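Local coordinates for peroxiredoxin (Clostridioides difficile, PDB 6TSB), which probably reduces peroxides through its peroxiredoxin domain and hydrolyses chitin through its family 18 glycoside hydrolase domain, the part present here, at residues K282-E286 with Y297-D301; G68-I72 with Q121-M125; S206-T210 with H221-L225; I192-P197 with A247-K253; D310-F315 with L360-Y364. All blocks are in the same frame, centred on the assembly; numbering follows the deposited sequence.

Interaction 1 (K282-E286 with Y297-D301)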
# COMPACT_ATOMS: atom_id res chain seq x y z
N LYS A 282 1.34 8.16 -9.51
CA LYS A 282 0.64 8.56 -10.76
C LYS A 282 0.12 10.00 -10.65
O LYS A 282 -0.66 10.25 -9.71
CB LYS A 282 -0.55 7.65 -11.09
CG LYS A 282 -1.56 8.24 -12.07
CD LYS A 282 -0.98 8.68 -13.42
CE LYS A 282 -1.44 7.86 -14.62
NZ LYS A 282 -1.46 6.40 -14.35
N ASN A 283 0.49 10.85 -11.62
CA ASN A 283 0.19 12.30 -11.74
C ASN A 283 0.21 12.96 -10.35
O ASN A 283 -0.72 13.73 -10.05
CB ASN A 283 -1.12 12.53 -12.51
CG ASN A 283 -1.36 13.99 -12.88
OD1 ASN A 283 -2.51 14.40 -13.08
ND2 ASN A 283 -0.31 14.78 -12.98
N GLY A 284 1.24 12.65 -9.54
CA GLY A 284 1.51 13.28 -8.23
C GLY A 284 0.55 12.83 -7.13
O GLY A 284 0.78 13.20 -5.95
N TYR A 285 -0.50 12.07 -7.48
CA TYR A 285 -1.53 11.55 -6.55
C TYR A 285 -0.90 10.45 -5.69
O TYR A 285 -0.34 9.46 -6.22
CB TYR A 285 -2.77 11.03 -7.28
CG TYR A 285 -3.73 12.10 -7.73
CD1 TYR A 285 -4.55 12.74 -6.81
CD2 TYR A 285 -3.83 12.49 -9.06
CE1 TYR A 285 -5.44 13.73 -7.19
CE2 TYR A 285 -4.72 13.47 -9.46
CZ TYR A 285 -5.53 14.10 -8.52
OH TYR A 285 -6.41 15.07 -8.90
N GLU A 286 -0.99 10.64 -4.37
CA GLU A 286 -0.37 9.72 -3.39
C GLU A 286 -1.48 8.89 -2.74
O GLU A 286 -2.51 9.47 -2.34
CB GLU A 286 0.47 10.53 -2.41
CG GLU A 286 1.74 9.82 -1.97
CD GLU A 286 3.00 10.67 -1.92
OE1 GLU A 286 2.97 11.82 -2.42
OE2 GLU A 286 4.00 10.17 -1.40
N TYR A 297 -7.86 6.25 0.36
CA TYR A 297 -8.06 7.63 -0.13
C TYR A 297 -6.78 8.10 -0.82
O TYR A 297 -5.76 7.39 -0.74
CB TYR A 297 -8.51 8.53 1.02
CG TYR A 297 -7.51 8.87 2.10
CD1 TYR A 297 -7.11 7.93 3.05
CD2 TYR A 297 -7.03 10.16 2.22
CE1 TYR A 297 -6.22 8.28 4.07
CE2 TYR A 297 -6.14 10.52 3.23
CZ TYR A 297 -5.74 9.58 4.16
OH TYR A 297 -4.86 9.98 5.15
N LEU A 298 -6.84 9.25 -1.48
CA LEU A 298 -5.71 9.88 -2.20
C LEU A 298 -5.49 11.31 -1.68
O LEU A 298 -6.50 12.02 -1.42
CB LEU A 298 -5.99 9.91 -3.70
CG LEU A 298 -6.36 8.57 -4.34
CD1 LEU A 298 -6.26 8.65 -5.85
CD2 LEU A 298 -5.50 7.44 -3.81
N VAL A 299 -4.21 11.70 -1.55
CA VAL A 299 -3.79 13.10 -1.27
C VAL A 299 -3.01 13.63 -2.49
O VAL A 299 -2.42 12.81 -3.23
CB VAL A 299 -2.97 13.22 0.03
CG1 VAL A 299 -3.81 12.88 1.26
CG2 VAL A 299 -1.70 12.39 -0.00
N LYS A 300 -3.05 14.94 -2.68
CA LYS A 300 -2.20 15.69 -3.65
C LYS A 300 -2.12 17.15 -3.19
O LYS A 300 -3.21 17.76 -3.02
CB LYS A 300 -2.76 15.59 -5.07
CG LYS A 300 -1.71 15.75 -6.16
CD LYS A 300 -2.28 16.19 -7.48
CE LYS A 300 -1.23 16.33 -8.55
NZ LYS A 300 -1.84 16.35 -9.90
N ASP A 301 -0.89 17.65 -3.00
CA ASP A 301 -0.54 19.05 -2.59
C ASP A 301 -1.06 19.33 -1.16
O ASP A 301 -1.69 20.40 -0.95
CB ASP A 301 -1.03 20.06 -3.63
CG ASP A 301 -0.23 20.01 -4.93
OD1 ASP A 301 -0.04 18.90 -5.47
OD2 ASP A 301 0.24 21.08 -5.37
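Glu286 and Val299 pair at the edge of a small antiparallel sheet made of strands 286-290, 295-300 and 303-307. They form a hydrogen-bonded pair: Glu286 N gives a nearly straight bond to Val299 O at 2.8 Å (174° at the hydrogen), and Val299 N returns one to Glu286 O at 2.9 Å. The same Glu286 O also meets Leu298 CA at 3.2 Å in a CA-H...O contact. On the face shared by this pair, Glu286 CB touches Val299 CG2 at 3.7 Å, while the carboxylate runs away toward Arg276, in a long, weak ion pair.

Just before strand 286-290 begins, Lys300, near the end of strand 295-300, lies over Tyr285. Its CG stands anti to the backbone N (chi1 -154°) and the chain beyond is extended, which carries it slantwise over one face of the Tyr285 ring. CD sits over the ring centre, 3.9 Å from the centroid, in a CH-pi contact, and CB lies 3.8 Å from Tyr285 CD1. Past the ring, NZ reaches the turn before the strand and donates to Asn283 O at 2.9 Å, tilted from that carbonyl's plane. Tyr279 of the second subunit also meets the Tyr285 ring. A compact antiparallel sheet here, after strand 254-264 and before strand 328-332, is consistent with the insertion between the last two barrel strands of many family 18 chitinases.

Interaction 2 (G68-I72 with Q121-M125)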
# COMPACT_ATOMS: atom_id res chain seq x y z
N GLY A 68 50.63 2.88 -6.17
CA GLY A 68 50.15 2.54 -4.82
C GLY A 68 49.88 3.81 -4.04
O GLY A 68 49.76 3.69 -2.80
N ASN A 69 49.81 4.96 -4.73
CA ASN A 69 49.57 6.29 -4.11
C ASN A 69 48.07 6.59 -4.10
O ASN A 69 47.40 6.43 -5.15
CB ASN A 69 50.40 7.36 -4.83
CG ASN A 69 51.89 7.17 -4.61
OD1 ASN A 69 52.33 6.85 -3.51
ND2 ASN A 69 52.67 7.39 -5.65
N LEU A 70 47.55 6.99 -2.94
CA LEU A 70 46.16 7.48 -2.73
C LEU A 70 45.94 8.80 -3.47
O LEU A 70 46.77 9.71 -3.32
CB LEU A 70 45.93 7.75 -1.24
CG LEU A 70 45.80 6.55 -0.30
CD1 LEU A 70 45.47 7.02 1.09
CD2 LEU A 70 44.74 5.57 -0.78
N PHE A 71 44.83 8.93 -4.19
CA PHE A 71 44.34 10.23 -4.71
C PHE A 71 42.81 10.30 -4.63
O PHE A 71 42.15 9.26 -4.62
CB PHE A 71 44.84 10.41 -6.15
CG PHE A 71 44.19 9.50 -7.16
CD1 PHE A 71 44.53 8.16 -7.23
CD2 PHE A 71 43.25 9.99 -8.05
CE1 PHE A 71 43.92 7.33 -8.16
CE2 PHE A 71 42.64 9.17 -8.98
CZ PHE A 71 42.98 7.83 -9.04
N ILE A 72 42.27 11.52 -4.64
CA ILE A 72 40.82 11.87 -4.72
C ILE A 72 40.52 12.28 -6.16
O ILE A 72 40.93 13.35 -6.59
CB ILE A 72 40.49 13.06 -3.79
CG1 ILE A 72 41.30 13.12 -2.49
CG2 ILE A 72 38.99 13.11 -3.55
CD1 ILE A 72 40.76 12.31 -1.32
N GLN A 121 49.96 6.88 4.02
CA GLN A 121 49.22 7.75 3.08
C GLN A 121 47.80 7.98 3.61
O GLN A 121 47.23 9.06 3.35
CB GLN A 121 49.17 7.08 1.72
CG GLN A 121 50.55 6.93 1.11
CD GLN A 121 50.48 6.96 -0.39
OE1 GLN A 121 49.82 7.80 -0.99
NE2 GLN A 121 51.19 6.03 -1.00
N VAL A 122 47.22 6.99 4.29
CA VAL A 122 45.89 7.14 4.93
C VAL A 122 46.00 8.25 5.97
O VAL A 122 45.16 9.16 5.98
CB VAL A 122 45.39 5.81 5.52
CG1 VAL A 122 44.19 6.00 6.44
CG2 VAL A 122 45.07 4.82 4.41
N ASN A 123 47.04 8.20 6.80
CA ASN A 123 47.19 9.14 7.92
C ASN A 123 47.46 10.53 7.34
O ASN A 123 47.04 11.52 7.93
CB ASN A 123 48.28 8.70 8.87
CG ASN A 123 48.37 9.57 10.10
OD1 ASN A 123 49.40 10.19 10.35
ND2 ASN A 123 47.28 9.67 10.84
N GLN A 124 48.14 10.57 6.19
CA GLN A 124 48.45 11.83 5.50
C GLN A 124 47.15 12.44 4.98
O GLN A 124 46.95 13.62 5.18
CB GLN A 124 49.43 11.61 4.35
CG GLN A 124 50.14 12.90 3.99
CD GLN A 124 50.39 12.99 2.50
OE1 GLN A 124 51.36 12.43 1.99
NE2 GLN A 124 49.51 13.71 1.81
N MET A 125 46.32 11.67 4.32
CA MET A 125 45.03 12.18 3.80
C MET A 125 44.13 12.62 4.97
O MET A 125 43.43 13.65 4.82
CB MET A 125 44.34 11.12 2.96
CG MET A 125 42.98 11.52 2.49
SD MET A 125 42.27 10.17 1.57
CE MET A 125 43.33 10.23 0.13
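Gln121 leans out of helix 112-128 onto Asn69 and Leu70, and its side chain can be followed atom by atom. CB rests on the leucine, 3.8 Å from Leu70 CD1, the glutamine and leucine chains running antiparallel alongside one another. With CG beside the backbone N (chi1 -64°) and the chain extended beyond it, the amide is carried past the leucine to the start of strand 70-71. There its two ends take different partners. OE1 accepts from Leu70 N at 3.1 Å, the donor standing above the carbonyl plane rather than on a lone pair. NE2 donates to Asn69 OD1 at 2.9 Å, reaching a lone pair in the plane of the asparagine carbonyl; the bond is bent, and OD1 stands off the Gln121 amide plane because the two amides are turned 50° apart. Gripped at both ends, the Gln121 amide has its flip settled.

In the fold this joins an outer helix of the TIM barrel, the one leading into strand 133-137, to the short strand that turns back antiparallel along barrel strand 56-64. Deeper in, the contact becomes apolar. Leu70 CD1 lies 4.0 Å from Val122 CG2, and both residues also touch Ile97 of barrel strand 92-98. One helical turn on from Gln121, Met125 leaves the backbone extended and bends at its last torsion (chi3 -70°), which puts CE between two residues of the strand segment: 3.8 Å from Leu70 CB and 3.6 Å from Ile72 CD1. Its SD is close to the same isoleucine methyl, at 3.9 Å from Ile72 CD1.

Interaction 3 (S206-T210 with H221-L225)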
# COMPACT_ATOMS: atom_id res chain seq x y z
N SER A 206 24.23 -4.86 2.85
CA SER A 206 23.10 -5.80 2.87
C SER A 206 22.17 -5.44 1.72
O SER A 206 21.03 -5.09 2.00
CB SER A 206 22.41 -5.77 4.21
OG SER A 206 22.58 -4.52 4.87
N TYR A 207 22.70 -5.46 0.48
CA TYR A 207 21.96 -5.13 -0.77
C TYR A 207 22.71 -5.73 -1.95
O TYR A 207 23.67 -6.46 -1.72
CB TYR A 207 21.74 -3.62 -0.92
CG TYR A 207 22.94 -2.75 -0.64
CD1 TYR A 207 23.94 -2.57 -1.59
CD2 TYR A 207 23.08 -2.10 0.58
CE1 TYR A 207 25.04 -1.76 -1.34
CE2 TYR A 207 24.18 -1.31 0.85
CZ TYR A 207 25.16 -1.15 -0.11
OH TYR A 207 26.24 -0.38 0.20
N ASP A 208 22.20 -5.51 -3.15
CA ASP A 208 22.76 -6.07 -4.41
C ASP A 208 22.73 -7.60 -4.42
O ASP A 208 23.47 -8.18 -5.23
CB ASP A 208 24.19 -5.57 -4.66
CG ASP A 208 24.25 -4.18 -5.26
OD1 ASP A 208 23.29 -3.80 -5.95
OD2 ASP A 208 25.27 -3.49 -5.03
N PHE A 209 21.88 -8.26 -3.63
CA PHE A 209 21.78 -9.74 -3.62
C PHE A 209 21.66 -10.27 -5.06
O PHE A 209 22.22 -11.37 -5.31
CB PHE A 209 20.66 -10.24 -2.69
CG PHE A 209 20.78 -9.83 -1.23
CD1 PHE A 209 21.97 -9.37 -0.69
CD2 PHE A 209 19.69 -9.90 -0.38
CE1 PHE A 209 22.07 -9.01 0.65
CE2 PHE A 209 19.78 -9.53 0.95
CZ PHE A 209 20.97 -9.09 1.47
N THR A 210 21.02 -9.54 -5.98
CA THR A 210 20.75 -10.01 -7.38
C THR A 210 21.69 -9.40 -8.43
O THR A 210 21.46 -9.67 -9.63
CB THR A 210 19.31 -9.70 -7.81
OG1 THR A 210 19.08 -8.31 -7.58
CG2 THR A 210 18.30 -10.55 -7.08
N HIS A 221 14.34 -10.31 -4.84
CA HIS A 221 14.73 -9.17 -3.96
C HIS A 221 16.26 -9.05 -3.88
O HIS A 221 16.96 -10.11 -3.84
CB HIS A 221 14.20 -9.32 -2.54
CG HIS A 221 12.74 -9.56 -2.49
ND1 HIS A 221 11.84 -8.70 -3.07
CD2 HIS A 221 12.02 -10.54 -1.91
CE1 HIS A 221 10.62 -9.14 -2.86
NE2 HIS A 221 10.70 -10.27 -2.14
N GLN A 222 16.72 -7.80 -3.83
CA GLN A 222 18.14 -7.39 -3.73
C GLN A 222 18.53 -7.22 -2.25
O GLN A 222 19.74 -7.34 -1.99
CB GLN A 222 18.40 -6.10 -4.53
CG GLN A 222 17.90 -4.82 -3.86
CD GLN A 222 18.78 -3.62 -4.16
OE1 GLN A 222 19.99 -3.72 -4.27
NE2 GLN A 222 18.17 -2.44 -4.28
N ALA A 223 17.58 -6.93 -1.35
CA ALA A 223 17.81 -6.54 0.07
C ALA A 223 16.71 -7.08 1.02
O ALA A 223 16.38 -6.40 2.04
CB ALA A 223 17.93 -5.04 0.15
N ASN A 224 16.22 -8.29 0.77
CA ASN A 224 15.20 -8.95 1.63
C ASN A 224 15.70 -8.99 3.07
O ASN A 224 16.85 -9.41 3.29
CB ASN A 224 14.78 -10.31 1.06
CG ASN A 224 15.94 -11.26 0.82
OD1 ASN A 224 16.58 -11.24 -0.24
ND2 ASN A 224 16.14 -12.16 1.78
N LEU A 225 14.91 -8.52 4.04
CA LEU A 225 15.38 -8.54 5.45
C LEU A 225 15.34 -10.01 5.94
O LEU A 225 16.34 -10.44 6.55
CB LEU A 225 14.53 -7.60 6.30
CG LEU A 225 14.86 -7.58 7.79
CD1 LEU A 225 16.32 -7.22 8.03
CD2 LEU A 225 13.94 -6.64 8.55
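The Phe209 ring is set against the loop carrying Gln222, Ala223 and Asn224. The carbonyl O of Gln222 lies over one face, modelled so close that its exact place is doubtful. At the edge, near the ring plane, come His221 O and Asn224 OD1, the latter 3.4 Å from Phe209 CD2, with the asparagine amide turned 70° to the ring and its ND2 hydrogen-bonded to Phe226 O and Tyr235 O. The other amide, that of Gln222, lies alongside the Asp208 carboxylate, the two pointing the same way with planes 35° apart. Gln222 OE1 accepts from Asp208 N at 3.1 Å, the donor tilted 20° from the carbonyl plane. Beside it, Ala223 CB is 4.2 Å from Tyr207 CB.

Tyr207 and Asp208 end the Met-Ser-Tyr-Asp sequence after TIM-barrel strand 201-204, which matches the Met-x-Tyr-Asp motif of family 18, and the Asp208 side chain lies about 3 Å from a bound PEG. Trp332 of the second subunit packs on Tyr207. The Gln222 amide oxygen thus fixes the Asp208 backbone N-H while Tyr261 and Arg263 hold its carboxylate through OD1, which would probably limit the freedom of that side chain next to the PEG.

Interaction 4 (I192-P197 with A247-K253)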
# COMPACT_ATOMS: atom_id res chain seq x y z
N ILE A 192 36.84 -12.14 10.57
CA ILE A 192 35.85 -11.27 11.29
C ILE A 192 36.31 -11.09 12.73
O ILE A 192 36.28 -9.94 13.22
CB ILE A 192 34.44 -11.85 11.25
CG1 ILE A 192 33.93 -12.08 9.82
CG2 ILE A 192 33.49 -10.99 12.09
CD1 ILE A 192 34.08 -10.88 8.91
N ASP A 193 36.72 -12.17 13.39
CA ASP A 193 37.08 -12.11 14.84
C ASP A 193 38.40 -11.36 15.03
O ASP A 193 38.59 -10.80 16.09
CB ASP A 193 37.11 -13.51 15.48
CG ASP A 193 38.22 -14.43 14.99
OD1 ASP A 193 38.43 -14.55 13.75
OD2 ASP A 193 38.88 -15.03 15.86
N LYS A 194 39.29 -11.37 14.05
CA LYS A 194 40.59 -10.64 14.13
C LYS A 194 40.39 -9.14 13.82
O LYS A 194 40.95 -8.33 14.59
CB LYS A 194 41.63 -11.29 13.21
CG LYS A 194 42.11 -12.67 13.64
CD LYS A 194 42.97 -12.61 14.90
CE LYS A 194 42.42 -13.42 16.06
NZ LYS A 194 42.99 -14.79 16.06
N ILE A 195 39.64 -8.78 12.78
CA ILE A 195 39.43 -7.34 12.40
C ILE A 195 38.49 -6.64 13.37
O ILE A 195 38.61 -5.44 13.50
CB ILE A 195 38.90 -7.16 10.98
CG1 ILE A 195 37.44 -7.58 10.86
CG2 ILE A 195 39.79 -7.87 9.99
CD1 ILE A 195 36.89 -7.35 9.47
N ALA A 196 37.60 -7.39 14.03
CA ALA A 196 36.58 -6.86 14.98
C ALA A 196 37.19 -5.85 15.94
O ALA A 196 36.74 -4.71 15.96
CB ALA A 196 35.90 -7.99 15.71
N PRO A 197 38.22 -6.20 16.76
CA PRO A 197 38.76 -5.27 17.75
C PRO A 197 39.59 -4.12 17.16
O PRO A 197 39.85 -3.15 17.91
CB PRO A 197 39.64 -6.14 18.66
CG PRO A 197 40.04 -7.31 17.79
CD PRO A 197 38.87 -7.52 16.83
N ALA A 247 30.57 -15.29 13.79
CA ALA A 247 32.01 -15.23 13.42
C ALA A 247 32.79 -14.21 14.29
O ALA A 247 34.02 -14.07 14.12
CB ALA A 247 32.16 -14.98 11.93
N GLY A 248 32.13 -13.57 15.26
CA GLY A 248 32.79 -12.79 16.32
C GLY A 248 32.70 -11.29 16.13
O GLY A 248 33.38 -10.59 16.91
N MET A 249 31.88 -10.76 15.21
CA MET A 249 31.67 -9.27 15.13
C MET A 249 30.66 -8.84 16.18
O MET A 249 29.50 -9.25 16.10
CB MET A 249 31.17 -8.77 13.76
CG MET A 249 31.09 -7.23 13.69
SD MET A 249 32.72 -6.42 13.82
CE MET A 249 33.53 -7.25 12.45
N PRO A 250 31.02 -7.97 17.14
CA PRO A 250 30.06 -7.45 18.11
C PRO A 250 28.88 -6.79 17.37
O PRO A 250 29.07 -6.21 16.27
CB PRO A 250 30.82 -6.38 18.91
CG PRO A 250 32.27 -6.68 18.69
CD PRO A 250 32.37 -7.45 17.38
N SER A 251 27.69 -6.86 17.95
CA SER A 251 26.47 -6.39 17.27
C SER A 251 26.58 -4.86 17.06
O SER A 251 26.26 -4.42 15.95
CB SER A 251 25.23 -6.84 18.01
OG SER A 251 25.17 -6.24 19.30
N GLU A 252 27.03 -4.12 18.08
CA GLU A 252 27.15 -2.64 18.22
C GLU A 252 28.08 -2.03 17.16
O GLU A 252 28.19 -0.79 17.18
CB GLU A 252 27.90 -2.20 19.49
CG GLU A 252 27.63 -2.97 20.75
CD GLU A 252 28.48 -4.22 20.96
OE1 GLU A 252 29.60 -4.10 21.52
OE2 GLU A 252 27.99 -5.33 20.58
N LYS A 253 28.88 -2.84 16.46
CA LYS A 253 29.88 -2.37 15.47
C LYS A 253 29.31 -2.64 14.08
O LYS A 253 29.89 -2.15 13.12
CB LYS A 253 31.25 -3.05 15.68
CG LYS A 253 32.04 -2.57 16.91
CD LYS A 253 33.51 -3.02 16.93
CE LYS A 253 34.31 -2.45 18.07
NZ LYS A 253 35.72 -2.92 18.06
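Lys253 NZ donates to Ala196 O at 2.9 Å and to Ile199 O, just beyond segment 192-197, so one ammonium group clasps two carbonyls of the chain leading into strand 201-204. Lys253 itself leads into strand 254-264, the parallel neighbour of that strand in the TIM barrel; the contact therefore ties together the connections that enter two adjacent barrel strands. The ammonium meets the Ala196 carbonyl at an angle of 135°, tilted out of its plane, at the end of a fully extended lysine chain.

Upstream, helix 237-246 is closed by a Schellman motif in which Gly248 takes the positive phi. The glycine passes close to Asp193, and Ala247 CB comes within 3.9 Å of Ile192 CB. Pro250 CD touches Ala196 CB, also at 3.9 Å.

Between these contacts, Met249 folds back against Ile192, Ile195 and Ala196. It starts with CG anti to the backbone N and then bends at both chi2 (65°) and chi3 (56°), standing roughly perpendicular to the Ile192 side chain. Ile192 CG2 presses on Met249 CB at 3.6 Å; further along, Met249 SD is 4.0 Å from Ala196 CB and Met249 CE reaches Ile195 CG1 at 4.2 Å.

Interaction 5 (D310-F315 with L360-Y364)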
# COMPACT_ATOMS: atom_id res chain seq x y z
N ASP A 310 -11.05 0.02 -2.81
CA ASP A 310 -10.08 -0.82 -3.57
C ASP A 310 -10.26 -2.25 -3.07
O ASP A 310 -11.31 -2.52 -2.43
CB ASP A 310 -8.65 -0.30 -3.44
CG ASP A 310 -8.06 -0.43 -2.05
OD1 ASP A 310 -8.81 -0.84 -1.11
OD2 ASP A 310 -6.86 -0.10 -1.90
N ALA A 311 -9.30 -3.12 -3.33
CA ALA A 311 -9.43 -4.58 -3.10
C ALA A 311 -9.48 -4.90 -1.59
O ALA A 311 -10.14 -5.90 -1.18
CB ALA A 311 -8.28 -5.27 -3.77
N LEU A 312 -8.74 -4.11 -0.81
CA LEU A 312 -8.60 -4.27 0.66
C LEU A 312 -9.90 -3.83 1.34
O LEU A 312 -10.47 -4.65 2.09
CB LEU A 312 -7.41 -3.45 1.17
CG LEU A 312 -7.24 -3.47 2.69
CD1 LEU A 312 -6.97 -4.89 3.18
CD2 LEU A 312 -6.17 -2.48 3.16
N SER A 313 -10.36 -2.59 1.14
CA SER A 313 -11.64 -2.11 1.74
C SER A 313 -12.83 -2.95 1.23
O SER A 313 -13.77 -3.12 2.02
CB SER A 313 -11.83 -0.63 1.60
OG SER A 313 -12.18 -0.29 0.27
N ILE A 314 -12.77 -3.60 0.06
CA ILE A 314 -13.85 -4.55 -0.39
C ILE A 314 -13.73 -5.89 0.34
O ILE A 314 -14.78 -6.53 0.63
CB ILE A 314 -13.84 -4.79 -1.91
CG1 ILE A 314 -14.20 -3.51 -2.67
CG2 ILE A 314 -14.74 -5.96 -2.30
CD1 ILE A 314 -13.90 -3.59 -4.14
N PHE A 315 -12.50 -6.36 0.57
CA PHE A 315 -12.27 -7.58 1.38
C PHE A 315 -12.83 -7.37 2.80
O PHE A 315 -13.57 -8.23 3.30
CB PHE A 315 -10.79 -7.92 1.40
CG PHE A 315 -10.43 -8.94 2.45
CD1 PHE A 315 -10.66 -10.29 2.22
CD2 PHE A 315 -9.87 -8.54 3.66
CE1 PHE A 315 -10.33 -11.23 3.19
CE2 PHE A 315 -9.54 -9.47 4.62
CZ PHE A 315 -9.78 -10.81 4.39
N LEU A 360 -4.08 -10.56 -1.37
CA LEU A 360 -3.81 -9.23 -0.75
C LEU A 360 -2.60 -9.32 0.20
O LEU A 360 -2.05 -8.23 0.55
CB LEU A 360 -5.05 -8.73 0.00
CG LEU A 360 -6.36 -8.55 -0.79
CD1 LEU A 360 -7.48 -8.11 0.13
CD2 LEU A 360 -6.24 -7.56 -1.94
N GLU A 361 -2.22 -10.53 0.64
CA GLU A 361 -0.98 -10.79 1.44
C GLU A 361 0.24 -10.43 0.58
O GLU A 361 1.26 -10.02 1.15
CB GLU A 361 -0.86 -12.25 1.92
CG GLU A 361 -1.58 -12.59 3.24
CD GLU A 361 -1.12 -11.89 4.52
OE1 GLU A 361 -0.07 -11.21 4.50
OE2 GLU A 361 -1.81 -12.05 5.55
N GLY A 362 0.09 -10.54 -0.75
CA GLY A 362 1.12 -10.24 -1.76
C GLY A 362 0.96 -8.86 -2.38
O GLY A 362 1.37 -8.71 -3.54
N ILE A 363 0.39 -7.89 -1.67
CA ILE A 363 0.12 -6.51 -2.19
C ILE A 363 0.25 -5.48 -1.05
O ILE A 363 0.86 -4.40 -1.28
CB ILE A 363 -1.28 -6.42 -2.84
CG1 ILE A 363 -1.45 -7.38 -4.03
CG2 ILE A 363 -1.58 -4.98 -3.23
CD1 ILE A 363 -2.86 -7.48 -4.57
N TYR A 364 -0.37 -5.74 0.10
CA TYR A 364 -0.49 -4.77 1.21
C TYR A 364 0.58 -5.04 2.26
O TYR A 364 0.60 -6.13 2.88
CB TYR A 364 -1.91 -4.79 1.76
CG TYR A 364 -2.88 -4.22 0.77
CD1 TYR A 364 -3.50 -5.03 -0.18
CD2 TYR A 364 -3.12 -2.85 0.72
CE1 TYR A 364 -4.38 -4.49 -1.11
CE2 TYR A 364 -3.99 -2.30 -0.20
CZ TYR A 364 -4.63 -3.12 -1.12
OH TYR A 364 -5.50 -2.57 -2.03
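A capping box at the start of helix 311-323 is where Asp310 meets Tyr364. In the box, Ser313 N donates to Asp310 OD1 at 3.2 Å, nearly straight at 167°, and Asp310 N returns to Ser313 OG at 3.3 Å; Leu312 N adds a weak bond to the same OD1. That leaves OD2 to face the C-terminal segment. It accepts a short but weak hydrogen bond from Tyr364 OH, 2.8 Å from Asp310 OD2, and a further one from Tyr287 OH, so two phenols converge on one carboxylate oxygen at a helix N-terminus, which may favour its negative charge. The carboxylate stands at the edge of the Tyr364 ring with the planes 78° apart.

One face of that ring lies against the first turn of the helix: Leu312 CB is 3.9 Å from its centroid in a CH-pi contact displaced toward the rim. Phe367 of the second subunit packs on Leu312 and Leu360, so the seam between the two helix ends is partly closed by the other chain. Leu360, at the end of helix 353-361, forks over the first turn of helix 311-323. Its CD2 meets Ala311 CB at 3.6 Å, and its CD1 meets Phe315 CB, also at 3.6 Å.

How the interactions relate
Interactions 3 and 5 are buried, 1, 2 and 4 partly so; interaction 3 is closest to the chain's centre and, along the chain, nested inside the loop closed by interaction 4. Interactions 1 and 5, whose nearest atoms are about 7 Å apart, lie on the far side of that centre from 2 and 4. Amides bonded to backbone serve interactions 2 and 3, lysines reaching carbonyls serve 1 and 4, and a carboxylate taking phenols serves 5. Strand-to-strand backbone bonding appears in interaction 1 alone. All but interaction 2 touch the second subunit; its Trp332, on strand 328-332, which pairs with no barrel strand of its own chain, reaches interaction 3, consistent with exchanged barrel parts.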